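Long-range contacts in hypothetical protein Ta0583 (Thermoplasma acidophilum, PDB 2FSJ), which binds ATP and polymerises, in an NTP-dependent way, into bundles of helical filaments as an archaeal homolog of actin: residues M21-L26 and G337-A342; K34-D39 and L330-A335; I43-R48 and A105-E110. One frame throughout, in Å; residues are numbered along the deposited sequence.

In the fold
All three contacts lie on the large mixed sheet of the N-terminal, actin-like half, and they cover its two faces. Contacts 1 and 2 share helix 333-343 and its lead-in, which lie against strands 22-28 and 32-36 on one face; contact 3 sets helix 101-111 on the other, where Ala107 touches Val35 and Leu26 CD1. All three are largely buried, yet differ in chemistry. Contact 1 is close backbone packing beside an arginine. Contact 2 mixes an apolar patch with a watery, lysine-bearing end at the nucleotide site. Contact 3 is phenylalanine on alanines, opening at Ile43 and Glu110 to a partly exposed margin. Along the chain the contacts nest, 3 within 2 within 1.

Contact 1: residues M21-L26 and G337-A342; sequences MVVVGL and GYRDAA
Two nearly straight torsions bring Arg339 and Val23 together. In Arg339, chi1 of -168° puts CG opposite the backbone N, the chain then stays extended from CG to NE, and this straight chain lies along the strand from Gly25 back to Val23; in Val23, a chi1 of -176° turns CG1 to the helix. The motif is the C-terminal helix of an actin-like domain folded back on strand 22-28, the first of the large sheet. The two short axes pass 6.7 Å apart with their directions 150° from parallel, and the closeness depends on Gly25. Gly25 CA lies 3.7 Å from Arg339 CB, and any CB on this residue would run into that same atom. Further along, Arg339 CG sits 3.5 Å from Gly25 N, and the guanidinium arrives with Val23 CB over one of its faces. Val23 O is 3.6 Å from both Arg339 NE and NH2, too far for a hydrogen bond, though the partial charges probably still favour the approach. An alanine in place of Arg339 would remove everything beyond CB and would probably leave Val23 CB and the peptide between Val24 and Gly25 uncovered on this side, with Val23 O deprived of the nearby positive charge. Ile36 of the next strand also packs on the arginine, which is thus held over two strands at once. At the other end Tyr338 brings CD2 to Leu26 O, an oxygen that already accepts a hydrogen bond from Ser126 OG, while Arg169 and Gln171 pack about the same tyrosine. One turn on, Ala342 CB meets Val23 CG1 at 3.7 Å.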
ATOM      1  N   MET A  21      15.106   7.460  18.231  1.00 34.03           N
ATOM      2  CA  MET A  21      15.239   6.462  19.361  1.00 33.75           C
ATOM      3  C   MET A  21      14.316   5.245  19.213  1.00 32.77           C
ATOM      4  O   MET A  21      14.773   4.125  19.394  1.00 35.16           O
ATOM      5  CB  MET A  21      14.971   7.117  20.716  1.00 34.23           C
ATOM      6  N   VAL A  22      13.028   5.456  18.940  1.00 30.52           N
ATOM      7  CA  VAL A  22      12.169   4.369  18.466  1.00 28.61           C
ATOM      8  C   VAL A  22      12.086   4.457  16.922  1.00 26.52           C
ATOM      9  O   VAL A  22      11.803   5.512  16.375  1.00 25.39           O
ATOM     10  CB  VAL A  22      10.767   4.433  19.094  1.00 28.70           C
ATOM     11  CG1 VAL A  22       9.827   3.431  18.443  1.00 29.81           C
ATOM     12  CG2 VAL A  22      10.828   4.201  20.641  1.00 29.97           C
ATOM     13  N   VAL A  23      12.352   3.351  16.253  1.00 24.89           N
ATOM     14  CA  VAL A  23      12.238   3.265  14.787  1.00 24.07           C
ATOM     15  C   VAL A  23      10.957   2.507  14.370  1.00 22.77           C
ATOM     16  O   VAL A  23      10.681   1.410  14.847  1.00 22.72           O
ATOM     17  CB  VAL A  23      13.430   2.583  14.160  1.00 23.27           C
ATOM     18  CG1 VAL A  23      13.330   2.605  12.590  1.00 26.61           C
ATOM     19  CG2 VAL A  23      14.766   3.228  14.632  1.00 25.47           C
ATOM     20  N   VAL A  24      10.204   3.090  13.445  1.00 21.17           N
ATOM     21  CA  VAL A  24       9.003   2.428  12.928  1.00 20.24           C
ATOM     22  C   VAL A  24       9.014   2.447  11.412  1.00 18.59           C
ATOM     23  O   VAL A  24       9.493   3.417  10.818  1.00 18.62           O
ATOM     24  CB  VAL A  24       7.711   3.054  13.474  1.00 20.11           C
ATOM     25  CG1 VAL A  24       7.605   2.855  15.022  1.00 23.59           C
ATOM     26  CG2 VAL A  24       7.591   4.496  13.163  1.00 23.65           C
ATOM     27  N   GLY A  25       8.475   1.398  10.799  1.00 16.10           N
ATOM     28  CA  GLY A  25       8.235   1.392   9.369  1.00 14.70           C
ATOM     29  C   GLY A  25       6.783   1.766   9.133  1.00 13.27           C
ATOM     30  O   GLY A  25       5.868   1.333   9.836  1.00 12.68           O
ATOM     31  N   LEU A  26       6.550   2.612   8.138  1.00 11.80           N
ATOM     32  CA  LEU A  26       5.209   3.084   7.855  1.00 10.72           C
ATOM     33  C   LEU A  26       5.007   3.074   6.345  1.00 10.68           C
ATOM     34  O   LEU A  26       5.906   3.473   5.604  1.00 11.47           O
ATOM     35  CB  LEU A  26       5.024   4.476   8.401  1.00 10.94           C
ATOM     36  CG  LEU A  26       3.764   5.284   8.050  1.00 13.33           C
ATOM     37  CD1 LEU A  26       2.483   4.663   8.591  1.00 12.76           C
ATOM     38  CD2 LEU A  26       3.924   6.741   8.490  1.00 16.06           C
ATOM     39  N   GLY A 337      11.056  -3.329   4.359  1.00 12.84           N
ATOM     40  CA  GLY A 337      12.261  -2.707   3.809  1.00 13.01           C
ATOM     41  C   GLY A 337      12.495  -1.282   4.225  1.00 13.86           C
ATOM     42  O   GLY A 337      13.643  -0.884   4.441  1.00 14.79           O
ATOM     43  N   TYR A 338      11.417  -0.480   4.317  1.00 13.37           N
ATOM     44  CA  TYR A 338      11.503   0.896   4.760  1.00 14.08           C
ATOM     45  C   TYR A 338      12.043   0.967   6.196  1.00 15.35           C
ATOM     46  O   TYR A 338      12.840   1.844   6.534  1.00 14.68           O
ATOM     47  CB  TYR A 338      10.129   1.575   4.724  1.00 12.49           C
ATOM     48  CG  TYR A 338       9.469   1.709   3.368  1.00 12.18           C
ATOM     49  CD1 TYR A 338      10.205   1.711   2.187  1.00 12.92           C
ATOM     50  CD2 TYR A 338       8.095   1.915   3.281  1.00 11.03           C
ATOM     51  CE1 TYR A 338       9.562   1.829   0.917  1.00 12.63           C
ATOM     52  CE2 TYR A 338       7.455   2.016   2.034  1.00 12.82           C
ATOM     53  CZ  TYR A 338       8.216   1.999   0.863  1.00 13.80           C
ATOM     54  OH  TYR A 338       7.564   2.174  -0.361  1.00 14.99           O
ATOM     55  N   ARG A 339      11.585   0.039   7.020  1.00 16.47           N
ATOM     56  CA  ARG A 339      11.955   0.038   8.408  1.00 19.19           C
ATOM     57  C   ARG A 339      13.426  -0.333   8.479  1.00 20.30           C
ATOM     58  O   ARG A 339      14.179   0.332   9.181  1.00 19.93           O
ATOM     59  CB  ARG A 339      11.118  -0.946   9.237  1.00 18.79           C
ATOM     60  CG  ARG A 339      11.327  -0.696  10.732  1.00 22.42           C
ATOM     61  CD  ARG A 339      11.166  -1.911  11.632  1.00 28.65           C
ATOM     62  NE  ARG A 339      11.533  -1.593  13.023  1.00 33.07           N
ATOM     63  CZ  ARG A 339      12.730  -1.792  13.592  1.00 34.15           C
ATOM     64  NH1 ARG A 339      13.749  -2.334  12.931  1.00 35.16           N
ATOM     65  NH2 ARG A 339      12.899  -1.445  14.857  1.00 37.38           N
ATOM     66  N   ASP A 340      13.809  -1.377   7.745  1.00 21.53           N
ATOM     67  CA  ASP A 340      15.217  -1.817   7.647  1.00 23.66           C
ATOM     68  C   ASP A 340      16.136  -0.651   7.262  1.00 23.86           C
ATOM     69  O   ASP A 340      17.200  -0.429   7.889  1.00 23.55           O
ATOM     70  CB  ASP A 340      15.389  -2.964   6.621  1.00 23.59           C
ATOM     71  CG  ASP A 340      14.873  -4.333   7.112  1.00 30.13           C
ATOM     72  OD1 ASP A 340      14.430  -4.470   8.285  1.00 36.59           O
ATOM     73  OD2 ASP A 340      14.846  -5.357   6.354  1.00 34.93           O
ATOM     74  N   ALA A 341      15.745   0.108   6.234  1.00 23.67           N
ATOM     75  CA  ALA A 341      16.530   1.267   5.824  1.00 23.31           C
ATOM     76  C   ALA A 341      16.646   2.335   6.909  1.00 23.96           C
ATOM     77  O   ALA A 341      17.724   2.914   7.077  1.00 25.09           O
ATOM     78  CB  ALA A 341      15.996   1.896   4.514  1.00 23.43           C
ATOM     79  N   ALA A 342      15.590   2.619   7.657  1.00 24.74           N
ATOM     80  CA  ALA A 342      15.700   3.603   8.735  1.00 26.20           C
ATOM     81  C   ALA A 342      16.649   3.087   9.851  1.00 28.27           C
ATOM     82  O   ALA A 342      17.508   3.828  10.320  1.00 28.28           O
ATOM     83  CB  ALA A 342      14.357   3.970   9.295  1.00 26.47           C
TER

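Contact 2: residues K34-D39 and L330-A335; sequences KVIGVD and LQFANA
Lys34 and Ile36, on the same side of strand 34-36, meet Phe332 and Ala335 directly. Lys34 CG approaches Phe332 CE1 to 3.7 Å, and Ile36 CD1 comes to 3.8 Å from Phe332 CD1; both side chains cross the ring obliquely, at its CD1 and CE1 atoms. Ile36 also sets CG1 against Ala335 CB, at 3.8 Å. Beyond the ring the lysine chain curls: from CG, the bends at chi2 (76°) and chi3 (62°) wrap CD and CE round Gln331 O, with Lys34 CE 3.5 Å away, and bring the ammonium group to a water. That water accepts from Lys34 NZ at 2.8 Å and from Gln331 NE2 at 2.6 Å, and donates to Gln331 O over 3.2 Å. It therefore ties both ends of Gln331 to the lysine. Lys34 NZ also bonds directly to Asp32 O and to O1 of a bound glycerol, with Asp27 OD2 adding a weak, long ion pair. Here lies the edge of the nucleotide site. Strands 22-28 and 32-36 form the first beta hairpin of the actin fold, whose turn serves the phosphates in this superfamily, and both Lys34 and Gln331 belong to the ATP site. In the next shell, strand 42-52 backs the aromatic part, Ile44 and Arg42 both lying on Phe332. Hydrogen bonds between Ile36 and Gly25, and between Val35 and Ile43, fix the strand on either side.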
ATOM      1  N   LYS A  34       0.066   0.271   6.591  1.00 10.26           N
ATOM      2  CA  LYS A  34       0.835  -0.751   7.266  1.00 12.18           C
ATOM      3  C   LYS A  34       1.847  -0.095   8.153  1.00 12.10           C
ATOM      4  O   LYS A  34       2.482   0.881   7.745  1.00 11.15           O
ATOM      5  CB  LYS A  34       1.620  -1.549   6.212  1.00 12.22           C
ATOM      6  CG  LYS A  34       0.807  -2.561   5.408  1.00 14.01           C
ATOM      7  CD  LYS A  34      -0.068  -2.009   4.330  1.00 13.13           C
ATOM      8  CE  LYS A  34       0.704  -1.310   3.260  1.00 11.18           C
ATOM      9  NZ  LYS A  34      -0.158  -0.868   2.102  1.00 12.83           N
ATOM     10  N   VAL A  35       2.065  -0.698   9.309  1.00 12.28           N
ATOM     11  CA  VAL A  35       3.041  -0.274  10.299  1.00 14.00           C
ATOM     12  C   VAL A  35       3.862  -1.485  10.775  1.00 14.33           C
ATOM     13  O   VAL A  35       3.301  -2.577  11.068  1.00 13.30           O
ATOM     14  CB  VAL A  35       2.305   0.408  11.553  1.00 16.09           C
ATOM     15  CG1 VAL A  35       3.270   1.199  12.406  1.00 18.57           C
ATOM     16  CG2 VAL A  35       1.126   1.215  11.117  1.00 17.90           C
ATOM     17  N   ILE A  36       5.182  -1.320  10.842  1.00 14.31           N
ATOM     18  CA  ILE A  36       6.070  -2.287  11.454  1.00 15.75           C
ATOM     19  C   ILE A  36       6.547  -1.637  12.741  1.00 18.12           C
ATOM     20  O   ILE A  36       7.270  -0.639  12.729  1.00 17.08           O
ATOM     21  CB  ILE A  36       7.292  -2.625  10.560  1.00 15.65           C
ATOM     22  CG1 ILE A  36       6.863  -2.964   9.122  1.00 14.98           C
ATOM     23  CG2 ILE A  36       8.116  -3.821  11.184  1.00 18.25           C
ATOM     24  CD1 ILE A  36       5.948  -4.111   8.970  1.00 12.79           C
ATOM     25  N   GLY A  37       6.095  -2.164  13.858  1.00 20.64           N
ATOM     26  CA  GLY A  37       6.508  -1.616  15.143  1.00 22.51           C
ATOM     27  C   GLY A  37       7.719  -2.274  15.763  1.00 24.34           C
ATOM     28  O   GLY A  37       8.635  -2.761  15.099  1.00 26.87           O
ATOM     29  N   VAL A  38       7.711  -2.256  17.085  1.00 26.60           N
ATOM     30  CA  VAL A  38       8.814  -2.744  17.895  1.00 26.59           C
ATOM     31  C   VAL A  38       8.660  -4.216  17.956  1.00 25.28           C
ATOM     32  O   VAL A  38       7.544  -4.726  18.011  1.00 25.67           O
ATOM     33  CB  VAL A  38       8.810  -2.165  19.355  1.00 28.06           C
ATOM     34  N   ASP A  39       9.801  -4.885  17.845  1.00 25.03           N
ATOM     35  CA  ASP A  39       9.950  -6.311  17.999  1.00 24.56           C
ATOM     36  C   ASP A  39       9.247  -7.061  16.874  1.00 22.89           C
ATOM     37  O   ASP A  39       8.847  -8.189  17.066  1.00 22.25           O
ATOM     38  CB  ASP A  39       9.419  -6.776  19.361  1.00 25.86           C
ATOM     39  CG  ASP A  39      10.213  -6.214  20.564  1.00 30.71           C
ATOM     40  OD1 ASP A  39      11.343  -5.701  20.399  1.00 36.30           O
ATOM     41  OD2 ASP A  39       9.771  -6.284  21.742  1.00 37.44           O
ATOM     42  N   LEU A 330       3.182 -10.228   1.571  1.00 26.59           N
ATOM     43  CA  LEU A 330       2.874  -9.437   0.360  1.00 25.51           C
ATOM     44  C   LEU A 330       2.498  -7.963   0.562  1.00 23.94           C
ATOM     45  O   LEU A 330       2.797  -7.105  -0.279  1.00 23.49           O
ATOM     46  CB  LEU A 330       1.662 -10.003  -0.414  1.00 26.29           C
ATOM     47  CG  LEU A 330       1.816 -11.043  -1.526  1.00 27.69           C
ATOM     48  CD1 LEU A 330       0.415 -11.464  -2.010  1.00 26.22           C
ATOM     49  CD2 LEU A 330       2.672 -10.571  -2.655  1.00 28.15           C
ATOM     50  N   GLN A 331       1.697  -7.735   1.597  1.00 22.21           N
ATOM     51  CA  GLN A 331       1.173  -6.416   1.894  1.00 21.72           C
ATOM     52  C   GLN A 331       2.192  -5.623   2.673  1.00 18.24           C
ATOM     53  O   GLN A 331       2.108  -4.428   2.742  1.00 19.44           O
ATOM     54  CB  GLN A 331      -0.152  -6.528   2.677  1.00 22.88           C
ATOM     55  CG  GLN A 331      -1.278  -7.112   1.777  1.00 28.35           C
ATOM     56  CD  GLN A 331      -2.532  -6.239   1.555  1.00 34.09           C
ATOM     57  OE1 GLN A 331      -3.637  -6.792   1.429  1.00 41.89           O
ATOM     58  NE2 GLN A 331      -2.373  -4.922   1.446  1.00 31.86           N
ATOM     59  N   PHE A 332       3.179  -6.300   3.231  1.00 15.15           N
ATOM     60  CA  PHE A 332       4.122  -5.675   4.131  1.00 13.83           C
ATOM     61  C   PHE A 332       5.524  -5.504   3.596  1.00 11.74           C
ATOM     62  O   PHE A 332       6.372  -4.896   4.268  1.00  9.92           O
ATOM     63  CB  PHE A 332       4.205  -6.518   5.406  1.00 13.57           C
ATOM     64  CG  PHE A 332       2.998  -6.362   6.298  1.00 16.51           C
ATOM     65  CD1 PHE A 332       2.844  -5.234   7.096  1.00 17.55           C
ATOM     66  CD2 PHE A 332       2.024  -7.366   6.344  1.00 22.77           C
ATOM     67  CE1 PHE A 332       1.723  -5.100   7.912  1.00 18.92           C
ATOM     68  CE2 PHE A 332       0.915  -7.235   7.200  1.00 23.02           C
ATOM     69  CZ  PHE A 332       0.772  -6.081   7.943  1.00 19.49           C
ATOM     70  N   ALA A 333       5.801  -6.050   2.428  1.00 11.13           N
ATOM     71  CA  ALA A 333       7.194  -6.154   1.991  1.00 12.01           C
ATOM     72  C   ALA A 333       7.869  -4.798   1.927  1.00 10.88           C
ATOM     73  O   ALA A 333       9.042  -4.635   2.358  1.00 12.70           O
ATOM     74  CB  ALA A 333       7.298  -6.913   0.637  1.00 12.98           C
ATOM     75  N   ASN A 334       7.186  -3.789   1.371  1.00 10.58           N
ATOM     76  CA  ASN A 334       7.784  -2.440   1.316  1.00 10.59           C
ATOM     77  C   ASN A 334       8.016  -1.898   2.704  1.00 10.38           C
ATOM     78  O   ASN A 334       9.098  -1.366   2.994  1.00  9.61           O
ATOM     79  CB  ASN A 334       6.935  -1.461   0.484  1.00  9.69           C
ATOM     80  CG  ASN A 334       7.167  -1.605  -1.026  1.00 11.71           C
ATOM     81  OD1 ASN A 334       6.212  -1.711  -1.834  1.00 16.02           O
ATOM     82  ND2 ASN A 334       8.420  -1.537  -1.419  1.00  8.64           N
ATOM     83  N   ALA A 335       6.999  -1.982   3.546  1.00 10.00           N
ATOM     84  CA  ALA A 335       7.098  -1.451   4.930  1.00 10.25           C
ATOM     85  C   ALA A 335       8.250  -2.079   5.698  1.00 11.19           C
ATOM     86  O   ALA A 335       8.954  -1.392   6.438  1.00 10.88           O
ATOM     87  CB  ALA A 335       5.843  -1.640   5.671  1.00 10.63           C
TER
HETATM   88  O   HOH W   1      -0.317  -3.384   0.943  1.00 33.40           O

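Contact 3: residues I43-R48 and A105-E110; sequences IIFPSR and AAALWE
Phe45 does the close work here, with the end of its ring turned to Ala106 CB and the backbone N of Ala107. A chi1 of 55° stands CG between the backbone N and the carbonyl carbon of Phe45, and from there the ring reaches across the gap between strand and helix. Phe45 CZ comes 3.7 Å from Ala107 N, which lies at the ring edge and near its plane. Ala106 CB approaches Phe45 CZ at 4.0 Å, obliquely, and Ala107 CB is a little farther off at 4.4 Å. The alanines probably leave the ring room to come this near: the short axes of strand 43-46 and helix 105-110 are 9.6 Å apart at their closest, and the ring bridges much of that distance. This is helix-on-sheet packing within the actin-like N-terminal domain, on the face of the sheet away from helix 333-343. Around the buried ring, Thr33 of the ATP site lies against Phe45, and Tyr77 meets it edge-to-face. The other end is the more open one: Ile43 and Glu110, both partly exposed, cross at a slant with Ile43 CG2 4.0 Å from Glu110 CB, and Ile43 CD1 approaches Glu110 O at 3.9 Å. Glu110 CG passes Phe45 CE2 at 4.2 Å, and the bend at chi2 (-82°) then turns the carboxylate away to Tyr77, where Glu110 OE2 and Tyr77 OH share a hydrogen bond. With no hydrogen bond or salt bridge between strand and helix, the attachment rests on shape and apolar burial, and Tyr77 touches both sides, by its ring at Phe45 and by its hydroxyl at Glu110.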
ATOM      1  N   ILE A  43       0.939  -3.983  12.010  1.00 15.98           N
ATOM      2  CA  ILE A  43      -0.424  -3.467  12.013  1.00 15.36           C
ATOM      3  C   ILE A  43      -0.823  -3.167  10.556  1.00 12.93           C
ATOM      4  O   ILE A  43      -0.017  -2.641   9.767  1.00 11.11           O
ATOM      5  CB  ILE A  43      -0.472  -2.164  12.855  1.00 16.30           C
ATOM      6  CG1 ILE A  43      -0.151  -2.430  14.340  1.00 20.15           C
ATOM      7  CG2 ILE A  43      -1.808  -1.444  12.749  1.00 18.65           C
ATOM      8  CD1 ILE A  43       0.906  -1.516  14.838  1.00 24.25           C
ATOM      9  N   ILE A  44      -2.043  -3.485  10.197  1.00 11.71           N
ATOM     10  CA  ILE A  44      -2.601  -3.055   8.935  1.00 13.43           C
ATOM     11  C   ILE A  44      -4.063  -2.676   9.121  1.00 13.13           C
ATOM     12  O   ILE A  44      -4.796  -3.401   9.750  1.00 12.43           O
ATOM     13  CB  ILE A  44      -2.430  -4.146   7.826  1.00 13.54           C
ATOM     14  CG1 ILE A  44      -2.941  -3.651   6.494  1.00 14.26           C
ATOM     15  CG2 ILE A  44      -3.151  -5.525   8.227  1.00 16.64           C
ATOM     16  CD1 ILE A  44      -2.612  -4.587   5.320  1.00 17.01           C
ATOM     17  N   PHE A  45      -4.489  -1.574   8.523  1.00 12.79           N
ATOM     18  CA  PHE A  45      -5.884  -1.203   8.554  1.00 12.70           C
ATOM     19  C   PHE A  45      -6.207  -0.413   7.306  1.00 11.71           C
ATOM     20  O   PHE A  45      -5.323   0.199   6.730  1.00 12.18           O
ATOM     21  CB  PHE A  45      -6.255  -0.386   9.826  1.00 12.67           C
ATOM     22  CG  PHE A  45      -5.390   0.880  10.042  1.00 10.74           C
ATOM     23  CD1 PHE A  45      -5.663   2.046   9.426  1.00 12.71           C
ATOM     24  CD2 PHE A  45      -4.338   0.836  10.932  1.00 13.33           C
ATOM     25  CE1 PHE A  45      -4.910   3.180   9.654  1.00 14.02           C
ATOM     26  CE2 PHE A  45      -3.533   1.930  11.128  1.00 13.57           C
ATOM     27  CZ  PHE A  45      -3.822   3.110  10.484  1.00 14.73           C
ATOM     28  N   PRO A  46      -7.471  -0.418   6.876  1.00 11.70           N
ATOM     29  CA  PRO A  46      -7.875   0.329   5.690  1.00 11.85           C
ATOM     30  C   PRO A  46      -7.543   1.820   5.738  1.00 11.43           C
ATOM     31  O   PRO A  46      -7.739   2.457   6.789  1.00 11.49           O
ATOM     32  CB  PRO A  46      -9.415   0.084   5.596  1.00 12.57           C
ATOM     33  CG  PRO A  46      -9.669  -1.173   6.394  1.00 13.51           C
ATOM     34  CD  PRO A  46      -8.594  -1.161   7.474  1.00 13.08           C
ATOM     35  N   SER A  47      -7.047   2.360   4.624  1.00 10.40           N
ATOM     36  CA  SER A  47      -6.709   3.784   4.492  1.00 11.35           C
ATOM     37  C   SER A  47      -7.963   4.637   4.299  1.00 10.74           C
ATOM     38  O   SER A  47      -8.166   5.236   3.272  1.00 12.82           O
ATOM     39  CB  SER A  47      -5.729   4.036   3.322  1.00 11.26           C
ATOM     40  OG  SER A  47      -4.492   3.482   3.635  1.00 11.70           O
ATOM     41  N   ARG A  48      -8.769   4.716   5.343  1.00 12.05           N
ATOM     42  CA  ARG A  48     -10.074   5.377   5.339  1.00 12.98           C
ATOM     43  C   ARG A  48     -10.271   6.092   6.653  1.00 12.67           C
ATOM     44  O   ARG A  48      -9.941   5.536   7.691  1.00 11.12           O
ATOM     45  CB  ARG A  48     -11.181   4.333   5.284  1.00 14.57           C
ATOM     46  CG  ARG A  48     -11.066   3.363   4.190  1.00 19.40           C
ATOM     47  CD  ARG A  48     -12.277   2.406   4.092  1.00 25.14           C
ATOM     48  NE  ARG A  48     -12.149   1.618   2.867  1.00 30.60           N
ATOM     49  CZ  ARG A  48     -13.093   0.832   2.361  1.00 35.72           C
ATOM     50  NH1 ARG A  48     -14.278   0.697   2.957  1.00 35.49           N
ATOM     51  NH2 ARG A  48     -12.833   0.164   1.240  1.00 39.83           N
ATOM     52  N   ALA A 105      -1.474   9.593  12.094  1.00 10.86           N
ATOM     53  CA  ALA A 105      -1.797   9.692  13.534  1.00 11.38           C
ATOM     54  C   ALA A 105      -2.353   8.365  14.044  1.00 11.72           C
ATOM     55  O   ALA A 105      -1.986   7.929  15.107  1.00 12.52           O
ATOM     56  CB  ALA A 105      -2.772  10.775  13.755  1.00 10.84           C
ATOM     57  N   ALA A 106      -3.259   7.771  13.285  1.00 11.54           N
ATOM     58  CA  ALA A 106      -3.867   6.509  13.655  1.00 11.75           C
ATOM     59  C   ALA A 106      -2.825   5.386  13.718  1.00 11.46           C
ATOM     60  O   ALA A 106      -2.852   4.562  14.634  1.00 12.24           O
ATOM     61  CB  ALA A 106      -4.979   6.171  12.729  1.00 10.79           C
ATOM     62  N   ALA A 107      -1.903   5.372  12.763  1.00 10.65           N
ATOM     63  CA  ALA A 107      -0.790   4.407  12.768  1.00 12.42           C
ATOM     64  C   ALA A 107       0.033   4.460  14.038  1.00 13.11           C
ATOM     65  O   ALA A 107       0.335   3.422  14.631  1.00 12.88           O
ATOM     66  CB  ALA A 107       0.136   4.610  11.563  1.00 11.86           C
ATOM     67  N   LEU A 108       0.406   5.667  14.430  1.00 13.30           N
ATOM     68  CA  LEU A 108       1.181   5.860  15.669  1.00 15.34           C
ATOM     69  C   LEU A 108       0.378   5.469  16.914  1.00 14.99           C
ATOM     70  O   LEU A 108       0.893   4.776  17.782  1.00 15.48           O
ATOM     71  CB  LEU A 108       1.717   7.280  15.736  1.00 15.70           C
ATOM     72  CG  LEU A 108       2.538   7.725  14.526  1.00 16.65           C
ATOM     73  CD1 LEU A 108       3.026   9.175  14.678  1.00 16.14           C
ATOM     74  CD2 LEU A 108       3.725   6.810  14.367  1.00 19.77           C
ATOM     75  N   TRP A 109      -0.893   5.853  16.964  1.00 15.36           N
ATOM     76  CA  TRP A 109      -1.805   5.405  18.007  1.00 15.95           C
ATOM     77  C   TRP A 109      -1.919   3.860  18.094  1.00 17.70           C
ATOM     78  O   TRP A 109      -1.801   3.258  19.181  1.00 16.33           O
ATOM     79  CB  TRP A 109      -3.188   6.006  17.784  1.00 16.21           C
ATOM     80  CG  TRP A 109      -4.065   5.783  18.974  1.00 16.64           C
ATOM     81  CD1 TRP A 109      -4.906   4.732  19.189  1.00 14.70           C
ATOM     82  CD2 TRP A 109      -4.130   6.604  20.157  1.00 16.06           C
ATOM     83  NE1 TRP A 109      -5.486   4.831  20.436  1.00 16.54           N
ATOM     84  CE2 TRP A 109      -5.049   5.982  21.046  1.00 15.73           C
ATOM     85  CE3 TRP A 109      -3.544   7.821  20.540  1.00 16.78           C
ATOM     86  CZ2 TRP A 109      -5.368   6.521  22.285  1.00 16.58           C
ATOM     87  CZ3 TRP A 109      -3.882   8.366  21.794  1.00 16.69           C
ATOM     88  CH2 TRP A 109      -4.771   7.715  22.638  1.00 16.42           C
ATOM     89  N   GLU A 110      -2.157   3.216  16.957  1.00 18.04           N
ATOM     90  CA  GLU A 110      -2.246   1.762  16.940  1.00 19.41           C
ATOM     91  C   GLU A 110      -0.946   1.042  17.328  1.00 20.87           C
ATOM     92  O   GLU A 110      -0.997  -0.059  17.897  1.00 21.12           O
ATOM     93  CB  GLU A 110      -2.709   1.257  15.609  1.00 18.96           C
ATOM     94  CG  GLU A 110      -4.143   1.570  15.296  1.00 22.88           C
ATOM     95  CD  GLU A 110      -5.165   0.625  15.912  1.00 27.10           C
ATOM     96  OE1 GLU A 110      -4.805  -0.481  16.417  1.00 30.93           O
ATOM     97  OE2 GLU A 110      -6.356   1.003  15.885  1.00 28.27           O
TER